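Local coordinates for probable conserved lipoprotein LPPA (Mycobacterium tuberculosis, PDB 2V7S) that is of unknown function but is probably a membrane-anchored lipoprotein, belonging to a family confined to pathogenic mycobacteria, at residues A[68-73]-A[181-186]; A[79-84]-A[124-129]; A[111-116]-A[188-193]. All blocks are in the same frame, centred on the assembly; numbering follows the deposited sequence.

Contact 1 of 3, residues A[68-73]-A[181-186]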
ATOM      1  N   ALA A  68      20.146 -26.024   0.457  1.00 19.99           N
ATOM      2  CA  ALA A  68      20.088 -27.502   0.321  1.00 21.07           C
ATOM      3  C   ALA A  68      19.584 -27.908  -1.076  1.00 21.07           C
ATOM      4  O   ALA A  68      20.054 -28.878  -1.644  1.00 21.02           O
ATOM      5  CB  ALA A  68      19.187 -28.143   1.402  1.00 21.57           C
ATOM      6  N   THR A  69      18.621 -27.175  -1.600  1.00 20.69           N
ATOM      7  CA  THR A  69      18.071 -27.490  -2.930  1.00 21.40           C
ATOM      8  C   THR A  69      19.111 -27.213  -4.005  1.00 20.84           C
ATOM      9  O   THR A  69      19.227 -27.968  -4.969  1.00 20.93           O
ATOM     10  CB  THR A  69      16.771 -26.703  -3.195  1.00 21.54           C
ATOM     11  OG1 THR A  69      15.742 -27.306  -2.392  1.00 23.37           O
ATOM     12  CG2 THR A  69      16.352 -26.786  -4.689  1.00 20.89           C
ATOM     13  N   ALA A  70      19.863 -26.128  -3.844  1.00 20.41           N
ATOM     14  CA  ALA A  70      20.941 -25.835  -4.797  1.00 21.21           C
ATOM     15  C   ALA A  70      21.942 -26.979  -4.834  1.00 21.61           C
ATOM     16  O   ALA A  70      22.391 -27.357  -5.938  1.00 20.54           O
ATOM     17  CB  ALA A  70      21.675 -24.501  -4.448  1.00 20.62           C
ATOM     18  N   ARG A  71      22.328 -27.479  -3.644  1.00 21.05           N
ATOM     19  CA  ARG A  71      23.215 -28.663  -3.505  1.00 21.88           C
ATOM     20  C   ARG A  71      22.609 -29.852  -4.261  1.00 21.21           C
ATOM     21  O   ARG A  71      23.283 -30.520  -5.029  1.00 20.42           O
ATOM     22  CB  ARG A  71      23.428 -29.038  -2.030  1.00 21.99           C
ATOM     23  CG  ARG A  71      24.286 -30.344  -1.781  1.00 22.62           C
ATOM     24  CD  ARG A  71      24.508 -30.657  -0.250  1.00 26.19           C
ATOM     25  NE  ARG A  71      24.898 -29.443   0.499  1.00 34.90           N
ATOM     26  CZ  ARG A  71      24.135 -28.822   1.413  1.00 40.27           C
ATOM     27  NH1 ARG A  71      22.949 -29.321   1.773  1.00 39.40           N
ATOM     28  NH2 ARG A  71      24.571 -27.709   2.003  1.00 41.91           N
ATOM     29  N   ILE A  72      21.331 -30.114  -4.027  1.00 19.55           N
ATOM     30  CA  ILE A  72      20.671 -31.236  -4.690  1.00 19.94           C
ATOM     31  C   ILE A  72      20.779 -31.122  -6.212  1.00 20.21           C
ATOM     32  O   ILE A  72      21.076 -32.126  -6.902  1.00 20.65           O
ATOM     33  CB  ILE A  72      19.200 -31.350  -4.249  1.00 20.32           C
ATOM     34  CG1 ILE A  72      19.149 -31.909  -2.820  1.00 21.21           C
ATOM     35  CG2 ILE A  72      18.372 -32.290  -5.198  1.00 21.80           C
ATOM     36  CD1 ILE A  72      17.790 -31.702  -2.149  1.00 24.35           C
ATOM     37  N   ILE A  73      20.479 -29.934  -6.730  1.00 19.01           N
ATOM     38  CA  ILE A  73      20.532 -29.702  -8.181  1.00 20.02           C
ATOM     39  C   ILE A  73      21.974 -29.906  -8.688  1.00 20.15           C
ATOM     40  O   ILE A  73      22.198 -30.585  -9.697  1.00 19.58           O
ATOM     41  CB  ILE A  73      20.027 -28.274  -8.559  1.00 20.11           C
ATOM     42  CG1 ILE A  73      18.496 -28.169  -8.363  1.00 21.21           C
ATOM     43  CG2 ILE A  73      20.399 -27.923 -10.056  1.00 21.57           C
ATOM     44  CD1 ILE A  73      17.979 -26.726  -8.264  1.00 20.39           C
ATOM     45  N   LEU A 181      24.809 -21.569 -10.859  1.00 20.27           N
ATOM     46  CA  LEU A 181      23.430 -21.760 -10.533  1.00 20.42           C
ATOM     47  C   LEU A 181      23.059 -20.792  -9.398  1.00 21.17           C
ATOM     48  O   LEU A 181      23.744 -20.744  -8.339  1.00 18.37           O
ATOM     49  CB  LEU A 181      23.215 -23.238 -10.058  1.00 19.93           C
ATOM     50  CG  LEU A 181      21.905 -23.592  -9.376  1.00 21.10           C
ATOM     51  CD1 LEU A 181      20.738 -23.449 -10.378  1.00 20.62           C
ATOM     52  CD2 LEU A 181      21.913 -25.033  -8.764  1.00 22.45           C
ATOM     53  N   ASN A 182      21.951 -20.050  -9.589  1.00 21.07           N
ATOM     54  CA  ASN A 182      21.452 -19.214  -8.517  1.00 21.74           C
ATOM     55  C   ASN A 182      19.975 -19.455  -8.291  1.00 22.12           C
ATOM     56  O   ASN A 182      19.278 -19.870  -9.206  1.00 20.82           O
ATOM     57  CB  ASN A 182      21.710 -17.754  -8.815  1.00 22.68           C
ATOM     58  CG  ASN A 182      23.137 -17.376  -8.550  1.00 26.52           C
ATOM     59  OD1 ASN A 182      23.520 -17.155  -7.392  1.00 32.10           O
ATOM     60  ND2 ASN A 182      23.944 -17.306  -9.611  1.00 26.09           N
ATOM     61  N   ILE A 183      19.543 -19.233  -7.053  1.00 20.81           N
ATOM     62  CA  ILE A 183      18.150 -19.406  -6.707  1.00 21.54           C
ATOM     63  C   ILE A 183      17.761 -18.297  -5.754  1.00 21.82           C
ATOM     64  O   ILE A 183      18.458 -18.062  -4.739  1.00 22.02           O
ATOM     65  CB  ILE A 183      17.883 -20.784  -6.001  1.00 20.72           C
ATOM     66  CG1 ILE A 183      18.473 -21.977  -6.781  1.00 22.04           C
ATOM     67  CG2 ILE A 183      16.360 -20.997  -5.753  1.00 21.71           C
ATOM     68  CD1 ILE A 183      18.448 -23.277  -5.994  1.00 22.49           C
ATOM     69  N   THR A 184      16.628 -17.668  -6.038  1.00 22.43           N
ATOM     70  CA  THR A 184      16.048 -16.704  -5.129  1.00 22.61           C
ATOM     71  C   THR A 184      14.667 -17.217  -4.787  1.00 21.69           C
ATOM     72  O   THR A 184      13.951 -17.733  -5.658  1.00 20.77           O
ATOM     73  CB  THR A 184      15.941 -15.323  -5.808  1.00 23.95           C
ATOM     74  OG1 THR A 184      17.255 -14.921  -6.189  1.00 24.23           O
ATOM     75  CG2 THR A 184      15.395 -14.274  -4.843  1.00 24.35           C
ATOM     76  N   GLY A 185      14.303 -17.093  -3.525  1.00 20.49           N
ATOM     77  CA  GLY A 185      12.999 -17.612  -3.099  1.00 20.73           C
ATOM     78  C   GLY A 185      11.933 -16.539  -3.023  1.00 20.67           C
ATOM     79  O   GLY A 185      12.140 -15.381  -3.360  1.00 20.70           O
ATOM     80  N   ASP A 186      10.753 -16.963  -2.587  1.00 21.86           N
ATOM     81  CA  ASP A 186       9.659 -16.085  -2.338  1.00 23.43           C
ATOM     82  C   ASP A 186      10.018 -15.257  -1.092  1.00 23.42           C
ATOM     83  O   ASP A 186      11.057 -15.503  -0.475  1.00 22.84           O
ATOM     84  CB  ASP A 186       8.421 -16.962  -2.105  1.00 23.20           C
ATOM     85  CG  ASP A 186       7.139 -16.175  -2.031  1.00 24.40           C
ATOM     86  OD1 ASP A 186       7.099 -15.031  -2.476  1.00 23.86           O
ATOM     87  OD2 ASP A 186       6.145 -16.743  -1.559  1.00 26.21           O
TER
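Ile73 and Leu181 meet with their side chains crossing at about a right angle, the branch methyl CG2 of Ile73 lying 3.5 Å from Leu181 CD2. Leu181 holds CG opposite its own backbone N (chi1 167°), which carries CD2 out to the helix, where it also comes 3.7 Å from the carbonyl oxygen Ala70 O. Ile73 meets Ile183 differently. These two reach toward each other tip to tip, CD1 to CD1, at 4.2 Å. The same methyl of Ile183 sits against the helix backbone, 3.8 Å from both CA and CB of Ala70, and the small alanine lets it come that near. The contact lays helix 59-80 on one face of the six-stranded antiparallel sheet, as in a two-layer alpha/beta fold. Segment 68-73 runs roughly antiparallel to 181-184, with 149° between their directions and 9.3 Å between their axes. Leu181 and Ile183 both point to the helix, while Asn182 between them points away and hydrogen-bonds Ser119. No hydrogen bond joins the two segments; the interface is apolar and buried. Phe171 on the adjacent strand touches Thr69, Ile73 and Ile183, and Val138 of helix 128-143 also packs on Ile73. Thr69 brings CG2 to 4.3 Å from Ile183 CD1, while its hydroxyl OG1 is hydrogen-bonded to Tyr145 OH.

Contact 2 of 3, residues A[79-84]-A[124-129]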
ATOM      1  N   ALA A  79      26.301 -35.506 -11.430  1.00 28.40           N
ATOM      2  CA  ALA A  79      26.172 -36.950 -11.623  1.00 28.99           C
ATOM      3  C   ALA A  79      25.622 -37.333 -13.011  1.00 29.23           C
ATOM      4  O   ALA A  79      25.851 -38.444 -13.502  1.00 29.51           O
ATOM      5  CB  ALA A  79      25.366 -37.572 -10.515  1.00 29.56           C
ATOM      6  N   ALA A  80      24.927 -36.406 -13.662  1.00 28.87           N
ATOM      7  CA  ALA A  80      24.368 -36.658 -14.987  1.00 28.46           C
ATOM      8  C   ALA A  80      25.418 -36.373 -16.067  1.00 28.42           C
ATOM      9  O   ALA A  80      25.341 -36.919 -17.175  1.00 27.81           O
ATOM     10  CB  ALA A  80      23.096 -35.805 -15.204  1.00 28.99           C
ATOM     11  N   ILE A  81      26.392 -35.523 -15.738  1.00 28.05           N
ATOM     12  CA  ILE A  81      27.354 -35.000 -16.729  1.00 29.42           C
ATOM     13  C   ILE A  81      28.830 -35.331 -16.422  1.00 29.30           C
ATOM     14  O   ILE A  81      29.388 -34.819 -15.432  1.00 28.51           O
ATOM     15  CB  ILE A  81      27.160 -33.466 -16.994  1.00 29.01           C
ATOM     16  CG1 ILE A  81      25.761 -33.202 -17.575  1.00 30.52           C
ATOM     17  CG2 ILE A  81      28.242 -32.941 -17.946  1.00 30.54           C
ATOM     18  CD1 ILE A  81      25.182 -31.843 -17.171  1.00 29.14           C
ATOM     19  N   PRO A  82      29.475 -36.135 -17.318  1.00 30.21           N
ATOM     20  CA  PRO A  82      30.823 -36.712 -17.150  1.00 30.22           C
ATOM     21  C   PRO A  82      31.869 -35.673 -16.840  1.00 30.05           C
ATOM     22  O   PRO A  82      32.097 -34.750 -17.641  1.00 30.89           O
ATOM     23  CB  PRO A  82      31.130 -37.321 -18.528  1.00 30.90           C
ATOM     24  CG  PRO A  82      29.853 -37.522 -19.174  1.00 30.42           C
ATOM     25  CD  PRO A  82      28.893 -36.514 -18.628  1.00 30.33           C
ATOM     26  N   GLY A  83      32.472 -35.789 -15.668  1.00 29.23           N
ATOM     27  CA  GLY A  83      33.552 -34.888 -15.293  1.00 28.42           C
ATOM     28  C   GLY A  83      33.109 -33.526 -14.781  1.00 27.91           C
ATOM     29  O   GLY A  83      33.957 -32.696 -14.459  1.00 28.08           O
ATOM     30  N   GLN A  84      31.798 -33.277 -14.700  1.00 26.34           N
ATOM     31  CA  GLN A  84      31.348 -32.006 -14.117  1.00 25.64           C
ATOM     32  C   GLN A  84      31.542 -31.992 -12.593  1.00 24.67           C
ATOM     33  O   GLN A  84      31.363 -33.002 -11.910  1.00 23.98           O
ATOM     34  CB  GLN A  84      29.921 -31.616 -14.540  1.00 25.30           C
ATOM     35  CG  GLN A  84      29.444 -30.181 -14.099  1.00 25.61           C
ATOM     36  CD  GLN A  84      30.230 -29.026 -14.725  1.00 23.96           C
ATOM     37  OE1 GLN A  84      29.814 -28.434 -15.716  1.00 26.42           O
ATOM     38  NE2 GLN A  84      31.337 -28.670 -14.113  1.00 24.23           N
ATOM     39  N   ALA A 124      33.446 -26.923 -14.908  1.00 17.57           N
ATOM     40  CA  ALA A 124      33.562 -26.865 -16.371  1.00 17.88           C
ATOM     41  C   ALA A 124      32.375 -26.129 -16.978  1.00 17.93           C
ATOM     42  O   ALA A 124      31.279 -26.072 -16.360  1.00 18.46           O
ATOM     43  CB  ALA A 124      33.646 -28.275 -16.952  1.00 18.74           C
ATOM     44  N   THR A 125      32.563 -25.577 -18.176  1.00 17.73           N
ATOM     45  CA  THR A 125      31.403 -25.037 -18.889  1.00 18.88           C
ATOM     46  C   THR A 125      30.642 -26.217 -19.531  1.00 18.75           C
ATOM     47  O   THR A 125      31.217 -27.295 -19.734  1.00 18.20           O
ATOM     48  CB  THR A 125      31.798 -23.985 -19.935  1.00 18.97           C
ATOM     49  OG1 THR A 125      32.723 -24.536 -20.862  1.00 18.85           O
ATOM     50  CG2 THR A 125      32.453 -22.773 -19.247  1.00 19.69           C
ATOM     51  N   PHE A 126      29.384 -25.981 -19.869  1.00 17.14           N
ATOM     52  CA  PHE A 126      28.515 -26.991 -20.462  1.00 17.62           C
ATOM     53  C   PHE A 126      28.518 -26.819 -21.973  1.00 17.98           C
ATOM     54  O   PHE A 126      28.501 -25.688 -22.466  1.00 16.95           O
ATOM     55  CB  PHE A 126      27.080 -26.758 -19.967  1.00 17.66           C
ATOM     56  CG  PHE A 126      26.897 -26.983 -18.496  1.00 19.86           C
ATOM     57  CD1 PHE A 126      26.966 -25.926 -17.601  1.00 18.85           C
ATOM     58  CD2 PHE A 126      26.591 -28.258 -17.997  1.00 21.78           C
ATOM     59  CE1 PHE A 126      26.769 -26.132 -16.218  1.00 19.26           C
ATOM     60  CE2 PHE A 126      26.415 -28.474 -16.607  1.00 20.50           C
ATOM     61  CZ  PHE A 126      26.499 -27.391 -15.718  1.00 19.78           C
ATOM     62  N   SER A 127      28.552 -27.933 -22.706  1.00 18.88           N
ATOM     63  CA  SER A 127      28.208 -27.923 -24.130  1.00 19.43           C
ATOM     64  C   SER A 127      26.697 -27.664 -24.239  1.00 19.50           C
ATOM     65  O   SER A 127      25.993 -27.645 -23.227  1.00 18.58           O
ATOM     66  CB  SER A 127      28.531 -29.279 -24.758  1.00 19.58           C
ATOM     67  OG  SER A 127      27.618 -30.244 -24.234  1.00 20.49           O
ATOM     68  N   ALA A 128      26.199 -27.474 -25.465  1.00 19.79           N
ATOM     69  CA  ALA A 128      24.751 -27.310 -25.696  1.00 20.77           C
ATOM     70  C   ALA A 128      23.947 -28.508 -25.201  1.00 21.16           C
ATOM     71  O   ALA A 128      22.926 -28.348 -24.512  1.00 20.60           O
ATOM     72  CB  ALA A 128      24.471 -27.036 -27.191  1.00 20.80           C
ATOM     73  N   GLU A 129      24.432 -29.711 -25.494  1.00 20.82           N
ATOM     74  CA  GLU A 129      23.728 -30.933 -25.058  1.00 21.50           C
ATOM     75  C   GLU A 129      23.722 -31.088 -23.531  1.00 21.19           C
ATOM     76  O   GLU A 129      22.683 -31.395 -22.919  1.00 20.72           O
ATOM     77  CB  GLU A 129      24.355 -32.170 -25.707  1.00 21.49           C
ATOM     78  CG  GLU A 129      23.394 -33.311 -25.965  1.00 25.52           C
TER
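Ile81 and Gln84 converge on the Phe126 ring, one at its edge and the other over a face. They are the two ends of a type II beta turn, Ile81 to Gln84, that follows helix 59-80; on the other side, the loop 124-127 leads into helix 128-143. The turn is closed by Gln84 N to Ile81 O at 3.0 Å, and Gly83 takes the positive phi (80°) usual for its third position.

The tight part is round the aromatic ring. Ile81 CD1 lies in the ring plane, 3.6 Å from Phe126 CE2, and the two side chains cross at about a right angle. Gln84 holds CG opposite its backbone N (chi1 -173°) and then bends at chi2, which brings one end of its amide over the rim of one ring face, the two planes tilted 57° apart and Gln84 CD 4.2 Å from Phe126 CZ. Which end of this amide is oxygen and which nitrogen is doubtful in the model. Either way it faces the backbone of Ala124, with Gln84 CD 3.5 Å from Ala124 O. Val77 of helix 59-80 and Phe122, edge-to-face, also pack on the Phe126 ring.

The other side is looser. Ala124 points to the turn but is exposed, Thr125 points away from the turn and is exposed too, and Pro82 and Gly83 lie at the surface of the turn. A glycerol, probably from the crystallisation liquor, accepts hydrogen bonds from Ala128 N and Glu129 N at the helix start. There Ser127 is the N-cap, its OG accepting from Asp130 N.

Contact 3 of 3, residues A[111-116]-A[188-193]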
ATOM      1  N   ILE A 111      11.732  -6.359   7.854  1.00 21.40           N
ATOM      2  CA  ILE A 111      10.541  -7.169   8.102  1.00 20.89           C
ATOM      3  C   ILE A 111      10.577  -8.521   7.393  1.00 19.81           C
ATOM      4  O   ILE A 111      10.282  -9.540   7.998  1.00 19.09           O
ATOM      5  CB  ILE A 111       9.269  -6.397   7.662  1.00 19.88           C
ATOM      6  CG1 ILE A 111       9.125  -5.125   8.507  1.00 22.69           C
ATOM      7  CG2 ILE A 111       8.018  -7.278   7.780  1.00 20.88           C
ATOM      8  CD1 ILE A 111       8.278  -4.041   7.865  1.00 24.11           C
ATOM      9  N   ALA A 112      10.845  -8.500   6.086  1.00 18.13           N
ATOM     10  CA  ALA A 112      10.831  -9.708   5.278  1.00 19.20           C
ATOM     11  C   ALA A 112      11.882  -9.580   4.166  1.00 18.91           C
ATOM     12  O   ALA A 112      12.214  -8.468   3.777  1.00 19.15           O
ATOM     13  CB  ALA A 112       9.490  -9.918   4.666  1.00 17.73           C
ATOM     14  N   ARG A 113      12.432 -10.709   3.727  1.00 20.12           N
ATOM     15  CA  ARG A 113      13.408 -10.748   2.614  1.00 21.26           C
ATOM     16  C   ARG A 113      13.145 -11.997   1.807  1.00 20.92           C
ATOM     17  O   ARG A 113      12.512 -12.945   2.298  1.00 20.12           O
ATOM     18  CB  ARG A 113      14.854 -10.774   3.130  1.00 20.89           C
ATOM     19  CG  ARG A 113      15.280  -9.479   3.815  1.00 22.72           C
ATOM     20  CD  ARG A 113      16.641  -9.606   4.493  1.00 23.88           C
ATOM     21  NE  ARG A 113      16.833  -8.516   5.437  1.00 23.54           N
ATOM     22  CZ  ARG A 113      18.012  -8.071   5.866  1.00 27.08           C
ATOM     23  NH1 ARG A 113      19.145  -8.621   5.420  1.00 29.59           N
ATOM     24  NH2 ARG A 113      18.060  -7.049   6.720  1.00 27.24           N
ATOM     25  N   ARG A 114      13.664 -11.996   0.577  1.00 20.97           N
ATOM     26  CA  ARG A 114      13.613 -13.155  -0.293  1.00 20.87           C
ATOM     27  C   ARG A 114      14.979 -13.847  -0.150  1.00 20.90           C
ATOM     28  O   ARG A 114      16.035 -13.193  -0.367  1.00 18.73           O
ATOM     29  CB  ARG A 114      13.386 -12.687  -1.747  1.00 20.71           C
ATOM     30  CG  ARG A 114      12.013 -12.004  -1.995  1.00 19.19           C
ATOM     31  CD  ARG A 114      11.920 -11.562  -3.484  1.00 23.25           C
ATOM     32  NE  ARG A 114      11.824 -12.704  -4.421  1.00 28.68           N
ATOM     33  CZ  ARG A 114      12.249 -12.688  -5.697  1.00 34.70           C
ATOM     34  NH1 ARG A 114      12.821 -11.599  -6.214  1.00 33.58           N
ATOM     35  NH2 ARG A 114      12.130 -13.772  -6.471  1.00 32.81           N
ATOM     36  N   PRO A 115      14.983 -15.141   0.263  1.00 21.16           N
ATOM     37  CA  PRO A 115      16.276 -15.819   0.417  1.00 21.46           C
ATOM     38  C   PRO A 115      16.971 -16.016  -0.921  1.00 22.48           C
ATOM     39  O   PRO A 115      16.307 -16.157  -1.941  1.00 22.30           O
ATOM     40  CB  PRO A 115      15.915 -17.168   1.020  1.00 21.88           C
ATOM     41  CG  PRO A 115      14.443 -17.359   0.795  1.00 24.25           C
ATOM     42  CD  PRO A 115      13.838 -15.998   0.634  1.00 19.02           C
ATOM     43  N   ILE A 116      18.304 -15.991  -0.885  1.00 22.26           N
ATOM     44  CA  ILE A 116      19.130 -16.305  -2.036  1.00 22.21           C
ATOM     45  C   ILE A 116      19.981 -17.485  -1.579  1.00 21.75           C
ATOM     46  O   ILE A 116      20.698 -17.433  -0.549  1.00 20.41           O
ATOM     47  CB  ILE A 116      20.043 -15.121  -2.408  1.00 21.49           C
ATOM     48  CG1 ILE A 116      19.224 -13.880  -2.840  1.00 20.29           C
ATOM     49  CG2 ILE A 116      21.098 -15.562  -3.471  1.00 21.85           C
ATOM     50  CD1 ILE A 116      20.088 -12.617  -2.972  1.00 23.03           C
ATOM     51  N   PHE A 188       9.796 -14.040   2.709  1.00 21.43           N
ATOM     52  CA  PHE A 188       9.465 -14.660   4.023  1.00 19.70           C
ATOM     53  C   PHE A 188       9.772 -13.636   5.083  1.00 19.07           C
ATOM     54  O   PHE A 188      10.716 -12.910   4.943  1.00 18.43           O
ATOM     55  CB  PHE A 188      10.329 -15.913   4.331  1.00 19.18           C
ATOM     56  CG  PHE A 188      10.075 -17.086   3.413  1.00 18.97           C
ATOM     57  CD1 PHE A 188      10.621 -17.104   2.125  1.00 20.31           C
ATOM     58  CD2 PHE A 188       9.280 -18.164   3.822  1.00 20.50           C
ATOM     59  CE1 PHE A 188      10.361 -18.173   1.236  1.00 19.95           C
ATOM     60  CE2 PHE A 188       9.039 -19.269   2.948  1.00 21.06           C
ATOM     61  CZ  PHE A 188       9.604 -19.251   1.644  1.00 19.88           C
ATOM     62  N   LEU A 189       8.961 -13.595   6.136  1.00 18.02           N
ATOM     63  CA  LEU A 189       9.243 -12.804   7.325  1.00 17.16           C
ATOM     64  C   LEU A 189      10.517 -13.284   7.988  1.00 18.02           C
ATOM     65  O   LEU A 189      10.761 -14.488   8.103  1.00 17.87           O
ATOM     66  CB  LEU A 189       8.075 -12.955   8.336  1.00 16.63           C
ATOM     67  CG  LEU A 189       6.642 -12.580   7.917  1.00 16.18           C
ATOM     68  CD1 LEU A 189       5.619 -12.795   9.048  1.00 15.66           C
ATOM     69  CD2 LEU A 189       6.662 -11.086   7.535  1.00 13.75           C
ATOM     70  N   LEU A 190      11.321 -12.339   8.469  1.00 18.08           N
ATOM     71  CA  LEU A 190      12.451 -12.672   9.300  1.00 18.15           C
ATOM     72  C   LEU A 190      11.979 -13.362  10.589  1.00 17.77           C
ATOM     73  O   LEU A 190      10.907 -13.049  11.092  1.00 17.29           O
ATOM     74  CB  LEU A 190      13.179 -11.362   9.658  1.00 18.79           C
ATOM     75  CG  LEU A 190      13.664 -10.495   8.473  1.00 20.35           C
ATOM     76  CD1 LEU A 190      14.277  -9.169   8.962  1.00 21.21           C
ATOM     77  CD2 LEU A 190      14.692 -11.257   7.622  1.00 22.56           C
ATOM     78  N   GLN A 191      12.775 -14.283  11.132  1.00 17.74           N
ATOM     79  CA  GLN A 191      12.417 -14.892  12.407  1.00 18.79           C
ATOM     80  C   GLN A 191      12.146 -13.846  13.514  1.00 18.41           C
ATOM     81  O   GLN A 191      11.252 -14.027  14.327  1.00 17.87           O
ATOM     82  CB  GLN A 191      13.453 -15.933  12.869  1.00 18.65           C
ATOM     83  CG  GLN A 191      13.066 -16.554  14.214  1.00 20.38           C
ATOM     84  CD  GLN A 191      11.813 -17.395  14.079  1.00 21.40           C
ATOM     85  OE1 GLN A 191      11.641 -18.087  13.072  1.00 22.44           O
ATOM     86  NE2 GLN A 191      10.945 -17.355  15.073  1.00 21.79           N
ATOM     87  N   LYS A 192      12.857 -12.722  13.514  1.00 19.65           N
ATOM     88  CA  LYS A 192      12.584 -11.701  14.553  1.00 20.23           C
ATOM     89  C   LYS A 192      11.153 -11.135  14.507  1.00 20.33           C
ATOM     90  O   LYS A 192      10.569 -10.790  15.551  1.00 20.68           O
ATOM     91  CB  LYS A 192      13.625 -10.586  14.507  1.00 21.73           C
ATOM     92  CG  LYS A 192      13.718  -9.827  13.180  1.00 23.93           C
ATOM     93  CD  LYS A 192      14.577  -8.565  13.420  1.00 32.22           C
ATOM     94  CE  LYS A 192      14.678  -7.700  12.185  1.00 32.00           C
ATOM     95  NZ  LYS A 192      15.694  -6.603  12.393  1.00 38.90           N
ATOM     96  N   VAL A 193      10.582 -11.052  13.298  1.00 19.28           N
ATOM     97  CA  VAL A 193       9.161 -10.680  13.139  1.00 19.00           C
ATOM     98  C   VAL A 193       8.223 -11.803  13.588  1.00 18.53           C
ATOM     99  O   VAL A 193       7.200 -11.555  14.257  1.00 16.97           O
ATOM    100  CB  VAL A 193       8.851 -10.174  11.680  1.00 19.08           C
ATOM    101  CG1 VAL A 193       7.397  -9.733  11.534  1.00 17.83           C
ATOM    102  CG2 VAL A 193       9.807  -9.017  11.323  1.00 19.55           C
TER
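Strands 112-114 and 188-189 run antiparallel, with Arg113 and Phe188 as a hydrogen-bonded pair (Arg113 N to Phe188 O and Phe188 N to Arg113 O, 3.0 Å each) and Ala112 and Leu189 as the non-hydrogen-bonded pair next to it. They belong to a small three-stranded antiparallel sheet, completed by strand 102-103 beyond 112-114. Past the strand pair, Leu190, which holds the N-cap position before helix 191-194, donates its N to Ile111 O at 3.0 Å.

Beside the Ala112 and Leu189 pair, Leu189 CD2 comes 4.0 Å from Ile111 CG2, and Ile50 of helix 37-53 packs on Ile111, Leu189 and Val193. Ala112 also touches Cys104 and Cys187, whose disulfide links the residue after strand 102-103 to the one before strand 188-189. On the other face the Arg113 chain, extended from CG to NE, passes Leu190 obliquely, CD to CD2 at 4.0 Å; its guanidinium is held by Ala109 O and Asn100 O. Pro115 meets Phe188 at about a right angle, CD to CD1 at 3.7 Å, while Lys56 makes a cation-pi contact with the ring. Farther along the helix, Val193 turns CG2 to within 3.4 Å of Ile111 O.

Contacts 1 and 2 share helix 59-80: contact 1 lies on its middle and contact 2 at its C-terminal end, with centres 18 Å apart and no touching atoms. Contacts 1 and 3, 17 Å between centres, touch where the chain passes from strand 179-184 to strand 188-189: Gly185 N lies 2.7 Å from Pro115 O and Gly185 O 2.9 Å from Arg114 NE, both probable hydrogen bonds that couple the large sheet to the small one. Contacts 2 and 3 sit on opposite sides of the chain's centre, about 35 Å between centres. Near the junction of contacts 1 and 3, the second subunit packs its Asp36 on both Arg114 and Asp186.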